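Local coordinates for protein acetolactate synthase isozyme 1 large subunit (Escherichia coli, PDB 6LPI) that is the large subunit of a thiamine diphosphate-dependent enzyme, binding thiamine diphosphate, a magnesium ion and flavin-adenine dinucleotide, at residues I208-P214 and L337-R343; L273-L279 and Q296-A301; R142-P148 and V174-F179. All blocks are in the same frame, centred on the assembly; numbering follows the deposited sequence.

Interaction 1: I208-P214 and L337-R343; sequences INAAKRP and LVEAQPR
Arg343, Gln341 and the backbone of Glu339 converge on Ile208 and Asn209, where helix 198-210 draws to its close in the Rossmann-like central domain. The bonds to backbone carbonyls come first. Arg343 reaches Ile208 O end-on with two nitrogens, NH2 at 3.1 Å and NH1 at 3.2 Å; NH1 lies nearly along the C=O axis, whereas NH2 sits well above the carbonyl plane. Seen from the guanidinium, the oxygen is in plane with both donors. NE of the same arginine bonds Ala236 O, so a third bond fixes how the group is turned. Gln341 NE2 donates to Asn209 O at 2.6 Å, its chain extended beyond CG to span the gap.

The Asn209 amide works in both directions against the backbone of 337-343. OD1 accepts from Glu339 N at 2.8 Å, and ND2 gives its N-H to Leu337 O at 3.2 Å, in the carbonyl plane of that oxygen. Beside it the Glu339 chain, bent at chi2 (145°), folds its carboxylate over the amide: the two planes are only 10° apart and stacked, with Glu339 OE1 3.3 Å from Asn209 CB.

The Arg343 guanidinium is covered on both faces, by Pro214 CG, 3.6 Å from NH1, on one and by Gln341 NE2, toward the rim, on the opposite one. Apolar contact is slighter: Ile208 CG2 meets Val338 CG1 at 4.1 Å.

Arg343 occupies the N-cap position of helix 344-354, so the contact ties the end of one helix to the start of another. Ile208 O lies at the C-terminal, partly negative end of helix 198-210, and a cationic guanidinium there would probably be favoured.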
loop_
_atom_site.group_PDB
_atom_site.type_symbol
_atom_site.label_atom_id
_atom_site.label_comp_id
_atom_site.label_asym_id
_atom_site.label_seq_id
_atom_site.Cartn_x
_atom_site.Cartn_y
_atom_site.Cartn_z
ATOM N N ILE B 208 -23.587 13.963 -11.036
ATOM C CA ILE B 208 -22.527 14.216 -12.008
ATOM C C ILE B 208 -23.089 14.947 -13.217
ATOM O O ILE B 208 -22.475 15.879 -13.751
ATOM C CB ILE B 208 -21.849 12.896 -12.424
ATOM C CG1 ILE B 208 -20.937 12.363 -11.320
ATOM C CG2 ILE B 208 -21.081 13.056 -13.735
ATOM C CD1 ILE B 208 -20.642 10.887 -11.451
ATOM N N ASN B 209 -24.282 14.563 -13.643
ATOM C CA ASN B 209 -24.838 15.199 -14.818
ATOM C C ASN B 209 -25.233 16.643 -14.537
ATOM O O ASN B 209 -25.138 17.493 -15.427
ATOM C CB ASN B 209 -26.036 14.372 -15.302
ATOM C CG ASN B 209 -25.616 13.070 -15.970
ATOM O OD1 ASN B 209 -24.439 12.865 -16.278
ATOM N ND2 ASN B 209 -26.566 12.167 -16.150
ATOM N N ALA B 210 -25.570 16.962 -13.294
ATOM C CA ALA B 210 -26.036 18.295 -12.949
ATOM C C ALA B 210 -24.953 19.194 -12.380
ATOM O O ALA B 210 -25.244 20.343 -12.045
ATOM C CB ALA B 210 -27.191 18.196 -11.950
ATOM N N ALA B 211 -23.714 18.726 -12.295
ATOM C CA ALA B 211 -22.665 19.477 -11.621
ATOM C C ALA B 211 -22.030 20.494 -12.566
ATOM O O ALA B 211 -21.786 20.194 -13.739
ATOM C CB ALA B 211 -21.610 18.525 -11.079
ATOM N N LYS B 212 -21.807 21.723 -12.065
ATOM C CA LYS B 212 -21.161 22.735 -12.904
ATOM C C LYS B 212 -19.661 22.479 -13.038
ATOM O O LYS B 212 -19.102 22.638 -14.130
ATOM C CB LYS B 212 -21.357 24.154 -12.336
ATOM C CG LYS B 212 -22.749 24.531 -11.770
ATOM C CD LYS B 212 -22.794 25.952 -11.065
ATOM C CE LYS B 212 -22.609 25.913 -9.499
ATOM N NZ LYS B 212 -22.851 27.229 -8.750
ATOM N N ARG B 213 -18.995 22.029 -11.973
ATOM C CA ARG B 213 -17.527 21.957 -11.932
ATOM C C ARG B 213 -17.061 20.691 -11.218
ATOM O O ARG B 213 -16.479 20.745 -10.126
ATOM C CB ARG B 213 -16.933 23.206 -11.265
ATOM C CG ARG B 213 -17.406 24.532 -11.837
ATOM C CD ARG B 213 -16.593 25.709 -11.304
ATOM N NE ARG B 213 -16.808 25.934 -9.876
ATOM C CZ ARG B 213 -17.826 26.620 -9.365
ATOM N NH1 ARG B 213 -18.731 27.160 -10.170
ATOM N NH2 ARG B 213 -17.939 26.755 -8.045
ATOM N N PRO B 214 -17.266 19.530 -11.821
ATOM C CA PRO B 214 -16.836 18.296 -11.165
ATOM C C PRO B 214 -15.369 17.992 -11.419
ATOM O O PRO B 214 -14.781 18.370 -12.435
ATOM C CB PRO B 214 -17.725 17.234 -11.826
ATOM C CG PRO B 214 -17.862 17.740 -13.233
ATOM C CD PRO B 214 -17.854 19.265 -13.144
ATOM N N LEU B 337 -25.286 5.721 -17.665
ATOM C CA LEU B 337 -26.232 6.688 -17.136
ATOM C C LEU B 337 -25.654 8.091 -17.034
ATOM O O LEU B 337 -26.387 9.021 -16.678
ATOM C CB LEU B 337 -26.754 6.222 -15.774
ATOM C CG LEU B 337 -27.732 5.054 -15.940
ATOM C CD1 LEU B 337 -27.077 3.682 -15.740
ATOM C CD2 LEU B 337 -28.897 5.231 -15.017
ATOM N N VAL B 338 -24.366 8.259 -17.320
ATOM C CA VAL B 338 -23.699 9.555 -17.233
ATOM C C VAL B 338 -23.770 10.215 -18.602
ATOM O O VAL B 338 -23.311 9.641 -19.589
ATOM C CB VAL B 338 -22.236 9.401 -16.796
ATOM C CG1 VAL B 338 -21.476 10.712 -17.038
ATOM C CG2 VAL B 338 -22.121 8.887 -15.362
ATOM N N GLU B 339 -24.348 11.410 -18.676
ATOM C CA GLU B 339 -24.381 12.102 -19.959
ATOM C C GLU B 339 -22.982 12.559 -20.375
ATOM O O GLU B 339 -22.063 12.682 -19.561
ATOM C CB GLU B 339 -25.327 13.297 -19.904
ATOM C CG GLU B 339 -26.779 12.923 -19.654
ATOM C CD GLU B 339 -27.511 13.941 -18.792
ATOM O OE1 GLU B 339 -26.899 14.967 -18.424
ATOM O OE2 GLU B 339 -28.702 13.714 -18.485
ATOM N N ALA B 340 -22.823 12.764 -21.683
ATOM C CA ALA B 340 -21.570 13.203 -22.302
ATOM C C ALA B 340 -21.637 14.697 -22.621
ATOM O O ALA B 340 -22.180 15.090 -23.656
ATOM C CB ALA B 340 -21.286 12.378 -23.552
ATOM N N GLN B 341 -21.112 15.540 -21.714
ATOM C CA GLN B 341 -21.084 17.005 -21.695
ATOM C C GLN B 341 -19.707 17.558 -22.056
ATOM O O GLN B 341 -18.685 17.068 -21.556
ATOM C CB GLN B 341 -21.465 17.548 -20.319
ATOM C CG GLN B 341 -22.615 16.851 -19.645
ATOM C CD GLN B 341 -23.042 17.567 -18.375
ATOM O OE1 GLN B 341 -22.930 18.790 -18.275
ATOM N NE2 GLN B 341 -23.529 16.808 -17.397
ATOM N N PRO B 342 -19.649 18.585 -22.884
ATOM C CA PRO B 342 -18.355 19.178 -23.233
ATOM C C PRO B 342 -17.680 19.888 -22.048
ATOM O O PRO B 342 -16.462 20.070 -22.048
ATOM C CB PRO B 342 -18.724 20.197 -24.314
ATOM C CG PRO B 342 -19.953 19.639 -24.944
ATOM C CD PRO B 342 -20.708 18.959 -23.837
ATOM N N ARG B 343 -18.481 20.303 -21.070
ATOM C CA ARG B 343 -18.032 21.097 -19.922
ATOM C C ARG B 343 -17.075 22.204 -20.356
ATOM O O ARG B 343 -15.996 22.373 -19.773
ATOM C CB ARG B 343 -17.433 20.346 -18.730
ATOM C CG ARG B 343 -17.937 18.922 -18.586
ATOM C CD ARG B 343 -18.781 18.779 -17.336
ATOM N NE ARG B 343 -19.225 17.405 -17.120
ATOM C CZ ARG B 343 -20.130 17.054 -16.211
ATOM N NH1 ARG B 343 -20.679 17.982 -15.449
ATOM N NH2 ARG B 343 -20.492 15.785 -16.073
#

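Interaction 2: L273-L279 and Q296-A301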
loop_
_atom_site.group_PDB
_atom_site.type_symbol
_atom_site.label_atom_id
_atom_site.label_comp_id
_atom_site.label_asym_id
_atom_site.label_seq_id
_atom_site.Cartn_x
_atom_site.Cartn_y
_atom_site.Cartn_z
ATOM N N LEU B 273 -9.101 22.409 -7.404
ATOM C CA LEU B 273 -10.010 21.582 -6.613
ATOM C C LEU B 273 -10.913 22.422 -5.718
ATOM O O LEU B 273 -12.082 22.074 -5.506
ATOM C CB LEU B 273 -9.214 20.576 -5.791
ATOM C CG LEU B 273 -8.806 19.335 -6.594
ATOM C CD1 LEU B 273 -7.502 18.750 -6.120
ATOM C CD2 LEU B 273 -9.868 18.283 -6.476
ATOM N N GLN B 274 -10.404 23.555 -5.231
ATOM C CA GLN B 274 -11.176 24.453 -4.383
ATOM C C GLN B 274 -12.318 25.126 -5.131
ATOM O O GLN B 274 -13.214 25.687 -4.492
ATOM C CB GLN B 274 -10.230 25.494 -3.773
ATOM C CG GLN B 274 -9.252 24.889 -2.797
ATOM C CD GLN B 274 -9.908 24.620 -1.460
ATOM O OE1 GLN B 274 -10.146 23.473 -1.075
ATOM N NE2 GLN B 274 -10.147 25.685 -0.716
ATOM N N GLU B 275 -12.285 25.104 -6.458
ATOM C CA GLU B 275 -13.372 25.571 -7.305
ATOM C C GLU B 275 -14.418 24.491 -7.575
ATOM O O GLU B 275 -15.491 24.807 -8.097
ATOM C CB GLU B 275 -12.824 26.068 -8.655
ATOM C CG GLU B 275 -11.697 27.081 -8.601
ATOM C CD GLU B 275 -12.147 28.470 -8.221
ATOM O OE1 GLU B 275 -11.269 29.324 -7.958
ATOM O OE2 GLU B 275 -13.364 28.736 -8.255
ATOM N N ALA B 276 -14.138 23.235 -7.249
ATOM C CA ALA B 276 -15.086 22.170 -7.555
ATOM C C ALA B 276 -16.378 22.285 -6.742
ATOM O O ALA B 276 -16.357 22.636 -5.557
ATOM C CB ALA B 276 -14.446 20.813 -7.291
ATOM N N ASP B 277 -17.515 22.006 -7.399
ATOM C CA ASP B 277 -18.798 21.872 -6.713
ATOM C C ASP B 277 -19.222 20.423 -6.493
ATOM O O ASP B 277 -20.194 20.187 -5.773
ATOM C CB ASP B 277 -19.910 22.633 -7.463
ATOM C CG ASP B 277 -20.261 22.029 -8.838
ATOM O OD1 ASP B 277 -19.558 21.116 -9.313
ATOM O OD2 ASP B 277 -21.267 22.487 -9.442
ATOM N N LEU B 278 -18.521 19.458 -7.078
ATOM C CA LEU B 278 -18.744 18.046 -6.792
ATOM C C LEU B 278 -17.472 17.273 -7.095
ATOM O O LEU B 278 -16.882 17.463 -8.161
ATOM C CB LEU B 278 -19.879 17.476 -7.644
ATOM C CG LEU B 278 -19.973 15.956 -7.653
ATOM C CD1 LEU B 278 -20.832 15.482 -6.478
ATOM C CD2 LEU B 278 -20.525 15.508 -8.991
ATOM N N LEU B 279 -17.022 16.439 -6.170
ATOM C CA LEU B 279 -15.883 15.581 -6.459
ATOM C C LEU B 279 -16.310 14.126 -6.359
ATOM O O LEU B 279 -17.057 13.743 -5.449
ATOM C CB LEU B 279 -14.621 15.881 -5.635
ATOM C CG LEU B 279 -14.358 16.191 -4.198
ATOM C CD1 LEU B 279 -14.310 14.912 -3.484
ATOM C CD2 LEU B 279 -13.014 16.855 -4.121
ATOM N N GLN B 296 -10.983 22.378 5.212
ATOM C CA GLN B 296 -10.754 23.410 4.209
ATOM C C GLN B 296 -10.551 22.816 2.825
ATOM O O GLN B 296 -10.142 23.528 1.908
ATOM C CB GLN B 296 -9.540 24.271 4.568
ATOM C CG GLN B 296 -9.505 24.721 5.999
ATOM C CD GLN B 296 -10.525 25.793 6.283
ATOM O OE1 GLN B 296 -11.374 26.087 5.447
ATOM N NE2 GLN B 296 -10.433 26.409 7.457
ATOM N N PHE B 297 -10.889 21.554 2.630
ATOM C CA PHE B 297 -10.605 20.882 1.372
ATOM C C PHE B 297 -11.910 20.761 0.608
ATOM O O PHE B 297 -12.777 19.959 0.966
ATOM C CB PHE B 297 -9.989 19.501 1.575
ATOM C CG PHE B 297 -9.772 18.777 0.286
ATOM C CD1 PHE B 297 -8.791 19.213 -0.602
ATOM C CD2 PHE B 297 -10.553 17.694 -0.066
ATOM C CE1 PHE B 297 -8.593 18.563 -1.811
ATOM C CE2 PHE B 297 -10.372 17.055 -1.294
ATOM C CZ PHE B 297 -9.388 17.485 -2.156
ATOM N N CYS B 298 -12.025 21.529 -0.454
ATOM C CA CYS B 298 -13.231 21.563 -1.264
ATOM C C CYS B 298 -14.469 21.760 -0.407
ATOM O O CYS B 298 -15.353 20.896 -0.410
ATOM C CB CYS B 298 -13.362 20.267 -2.065
ATOM S SG CYS B 298 -11.830 19.794 -2.943
ATOM N N PRO B 299 -14.635 22.923 0.231
ATOM C CA PRO B 299 -15.807 23.081 1.105
ATOM C C PRO B 299 -17.100 23.101 0.317
ATOM O O PRO B 299 -18.076 22.460 0.723
ATOM C CB PRO B 299 -15.552 24.422 1.814
ATOM C CG PRO B 299 -14.091 24.722 1.588
ATOM C CD PRO B 299 -13.741 24.099 0.282
ATOM N N ASN B 300 -17.124 23.776 -0.829
ATOM C CA ASN B 300 -18.352 23.924 -1.593
ATOM C C ASN B 300 -18.639 22.740 -2.497
ATOM O O ASN B 300 -19.439 22.862 -3.431
ATOM C CB ASN B 300 -18.305 25.207 -2.413
ATOM C CG ASN B 300 -18.504 26.399 -1.559
ATOM O OD1 ASN B 300 -19.133 26.296 -0.501
ATOM N ND2 ASN B 300 -17.961 27.541 -1.975
ATOM N N ALA B 301 -18.090 21.573 -2.201
ATOM C CA ALA B 301 -18.224 20.427 -3.080
ATOM C C ALA B 301 -19.045 19.360 -2.385
ATOM O O ALA B 301 -18.782 19.013 -1.223
ATOM C CB ALA B 301 -16.853 19.849 -3.469
#
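A bend at chi2 (-78°) curls the Gln274 chain back so that its amide meets the backbone of Gln296 and Cys298, while chi1 of 43° sets Leu279 CG between its own backbone N and carbonyl carbon, and chi2 then directs CD2 to Phe297 and Cys298. Both segments run into neighbouring parallel strands, 278-282 and 302-307, of the sheet of the Rossmann-like central domain, and the contact lies where these strands begin. Gln274 OE1 receives the N-H of Cys298 at 2.8 Å in a nearly straight bond (166°), Cys298 N standing somewhat out of the amide's carbonyl plane; NE2 adds a weak bond to Gln296 O.

An apolar cluster adjoins the amide. Leu279 CD2 approaches Phe297 CE2 at 3.9 Å, the two side chains slanting across one another, and Leu273 CB comes within 3.9 Å of Cys298 SG, which itself lies over the centre of the Phe297 ring.

Nearer the strands the backbones meet directly. Asp277, whose carboxylate is bonded to the backbone of 208-214, offers its CA to Asn300 O at 3.5 Å, and in return Ala301 CA makes a C-H...O contact with Asp277 O at 3.3 Å.

Interaction 3: R142-P148 and V174-F179; sequences RHIEELP and VQTAVF
The approach to helix 147-159 packs against the turn between helix 172-175 and strand 178-180, with Ile144 set among Val174, Ala177 and Phe179. Its CG1 stands anti to the backbone N (chi1 -176°) and chi2 is again extended, which carries the CG1-CD1 arm across the ring of Phe179. CG1 makes a CH-pi contact with one face, 3.9 Å from the Phe179 ring centroid and 17° off the normal. CD1 lies against the CD2 side of the ring and also reaches Ala177 CB at 3.7 Å, and Ile144 CB rests on Val174 CG1 at 3.8 Å.

These segments belong to the N-terminal thiamine diphosphate-binding domain, whose parallel sheet places strand 137-140 at its outer edge beside strand 166-171. Helix 147-159 makes the beta-alpha-beta crossover between them, so 142-148 and 174-179 both follow the C-terminal ends of these neighbouring strands. Strand 178-180 then pairs antiparallel with strand 12-14 through backbone hydrogen bonding of Phe179 with Phe13.

The rim of the Phe179 ring is met as well. Pro148 CG lies in the ring plane, 3.8 Å from Phe179 CE1. Glu145, bent at chi2 (-77°), brings OE1 to 3.6 Å from Phe179 CD1, near the ring plane, its carboxylate turned steeply against the ring. Farther out, Val174 CG2 touches Arg142 O at 3.8 Å, while Arg142 NH1 bonds the backbone of a chain of another protein in the assembly.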
loop_
_atom_site.group_PDB
_atom_site.type_symbol
_atom_site.label_atom_id
_atom_site.label_comp_id
_atom_site.label_asym_id
_atom_site.label_seq_id
_atom_site.Cartn_x
_atom_site.Cartn_y
_atom_site.Cartn_z
ATOM N N ARG B 142 -1.585 -24.127 15.524
ATOM C CA ARG B 142 -1.175 -24.825 16.735
ATOM C C ARG B 142 -1.160 -26.345 16.512
ATOM O O ARG B 142 -0.414 -27.039 17.209
ATOM C CB ARG B 142 -2.111 -24.517 17.930
ATOM C CG ARG B 142 -2.751 -23.092 18.133
ATOM C CD ARG B 142 -3.270 -22.632 19.511
ATOM N NE ARG B 142 -3.273 -21.236 19.901
ATOM C CZ ARG B 142 -2.501 -20.649 20.803
ATOM N NH1 ARG B 142 -2.751 -19.362 21.100
ATOM N NH2 ARG B 142 -1.405 -21.225 21.272
ATOM N N HIS B 143 -2.000 -26.883 15.607
ATOM C CA HIS B 143 -1.917 -28.272 15.150
ATOM C C HIS B 143 -2.093 -28.323 13.634
ATOM O O HIS B 143 -2.704 -27.442 13.019
ATOM C CB HIS B 143 -2.955 -29.213 15.812
ATOM C CG HIS B 143 -2.627 -30.680 15.652
ATOM N ND1 HIS B 143 -1.331 -31.155 15.654
ATOM C CD2 HIS B 143 -3.422 -31.768 15.481
ATOM C CE1 HIS B 143 -1.342 -32.469 15.498
ATOM N NE2 HIS B 143 -2.598 -32.866 15.394
ATOM N N ILE B 144 -1.543 -29.390 13.045
ATOM C CA ILE B 144 -1.415 -29.485 11.595
ATOM C C ILE B 144 -2.781 -29.604 10.924
ATOM O O ILE B 144 -2.946 -29.190 9.775
ATOM C CB ILE B 144 -0.478 -30.659 11.228
ATOM C CG1 ILE B 144 -0.222 -30.749 9.720
ATOM C CG2 ILE B 144 -1.027 -31.989 11.715
ATOM C CD1 ILE B 144 0.851 -31.774 9.377
ATOM N N GLU B 145 -3.780 -30.159 11.616
ATOM C CA GLU B 145 -5.114 -30.294 11.034
ATOM C C GLU B 145 -5.709 -28.949 10.616
ATOM O O GLU B 145 -6.622 -28.920 9.778
ATOM C CB GLU B 145 -6.060 -30.984 12.018
ATOM C CG GLU B 145 -5.539 -32.273 12.656
ATOM C CD GLU B 145 -5.601 -33.484 11.728
ATOM O OE1 GLU B 145 -5.561 -33.304 10.491
ATOM O OE2 GLU B 145 -5.709 -34.621 12.245
ATOM N N GLU B 146 -5.232 -27.835 11.184
ATOM C CA GLU B 146 -5.719 -26.522 10.761
ATOM C C GLU B 146 -5.028 -25.989 9.514
ATOM O O GLU B 146 -5.491 -24.993 8.959
ATOM C CB GLU B 146 -5.588 -25.494 11.887
ATOM C CG GLU B 146 -6.270 -25.916 13.188
ATOM C CD GLU B 146 -6.004 -24.970 14.351
ATOM O OE1 GLU B 146 -6.854 -24.899 15.272
ATOM O OE2 GLU B 146 -4.953 -24.290 14.338
ATOM N N LEU B 147 -3.958 -26.624 9.055
ATOM C CA LEU B 147 -3.136 -26.018 8.014
ATOM C C LEU B 147 -3.865 -25.818 6.680
ATOM O O LEU B 147 -3.592 -24.809 6.008
ATOM C CB LEU B 147 -1.873 -26.849 7.853
ATOM C CG LEU B 147 -0.724 -26.091 7.230
ATOM C CD1 LEU B 147 -0.696 -24.680 7.772
ATOM C CD2 LEU B 147 0.517 -26.787 7.635
ATOM N N PRO B 148 -4.732 -26.737 6.198
ATOM C CA PRO B 148 -5.496 -26.442 4.974
ATOM C C PRO B 148 -6.336 -25.180 5.111
ATOM O O PRO B 148 -6.088 -24.210 4.384
ATOM C CB PRO B 148 -6.342 -27.703 4.801
ATOM C CG PRO B 148 -5.507 -28.761 5.377
ATOM C CD PRO B 148 -4.883 -28.147 6.596
ATOM N N VAL B 174 4.661 -28.586 13.787
ATOM C CA VAL B 174 3.564 -28.753 12.846
ATOM C C VAL B 174 4.079 -29.031 11.441
ATOM O O VAL B 174 3.507 -29.847 10.713
ATOM C CB VAL B 174 2.643 -27.531 12.883
ATOM C CG1 VAL B 174 1.666 -27.585 11.713
ATOM C CG2 VAL B 174 1.902 -27.549 14.188
ATOM N N GLN B 175 5.173 -28.377 11.050
ATOM C CA GLN B 175 5.761 -28.616 9.735
ATOM C C GLN B 175 6.258 -30.048 9.554
ATOM O O GLN B 175 6.208 -30.574 8.436
ATOM C CB GLN B 175 6.910 -27.646 9.498
ATOM C CG GLN B 175 6.547 -26.224 9.796
ATOM C CD GLN B 175 7.729 -25.309 9.705
ATOM O OE1 GLN B 175 8.662 -25.562 8.935
ATOM N NE2 GLN B 175 7.709 -24.234 10.485
ATOM N N THR B 176 6.737 -30.702 10.623
ATOM C CA THR B 176 7.326 -32.030 10.468
ATOM C C THR B 176 6.374 -33.147 10.853
ATOM O O THR B 176 6.719 -34.321 10.680
ATOM C CB THR B 176 8.585 -32.176 11.337
ATOM O OG1 THR B 176 8.292 -31.780 12.677
ATOM C CG2 THR B 176 9.714 -31.280 10.789
ATOM N N ALA B 177 5.183 -32.806 11.330
ATOM C CA ALA B 177 4.087 -33.745 11.476
ATOM C C ALA B 177 3.656 -34.282 10.108
ATOM O O ALA B 177 4.040 -33.770 9.056
ATOM C CB ALA B 177 2.919 -33.068 12.194
ATOM N N VAL B 178 2.861 -35.345 10.134
ATOM C CA VAL B 178 2.270 -35.911 8.929
ATOM C C VAL B 178 0.752 -36.005 9.130
ATOM O O VAL B 178 0.259 -36.165 10.253
ATOM C CB VAL B 178 2.921 -37.271 8.580
ATOM C CG1 VAL B 178 3.024 -38.168 9.796
ATOM C CG2 VAL B 178 2.197 -37.971 7.441
ATOM N N PHE B 179 -0.005 -35.835 8.049
ATOM C CA PHE B 179 -1.456 -35.942 8.139
ATOM C C PHE B 179 -1.976 -36.289 6.759
ATOM O O PHE B 179 -1.214 -36.375 5.800
ATOM C CB PHE B 179 -2.079 -34.663 8.736
ATOM C CG PHE B 179 -2.220 -33.498 7.771
ATOM C CD1 PHE B 179 -3.408 -32.781 7.710
ATOM C CD2 PHE B 179 -1.140 -33.057 7.012
ATOM C CE1 PHE B 179 -3.529 -31.674 6.868
ATOM C CE2 PHE B 179 -1.256 -31.958 6.169
ATOM C CZ PHE B 179 -2.445 -31.269 6.092
#

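Interactions 1 and 2 share the central domain, their centres about 16 Å apart, and 273-279 and 296-301 both fall in sequence between 208-214 and 337-343. They touch directly: Arg213 NE lies 2.5 Å from Glu275 O and Lys212 N 2.8 Å from Asp277 OD2, both probable hydrogen bonds, so the loop leading into strand 214-218 is held by the turn leading into the adjacent strand 278-282. In interaction 2 the Phe297 side chain is about 9 Å from the flavin-adenine dinucleotide. Interaction 3 closes earlier in the chain, in the N-terminal domain; its centre is about 58 Å from that of interaction 1 and about 55 Å from that of interaction 2.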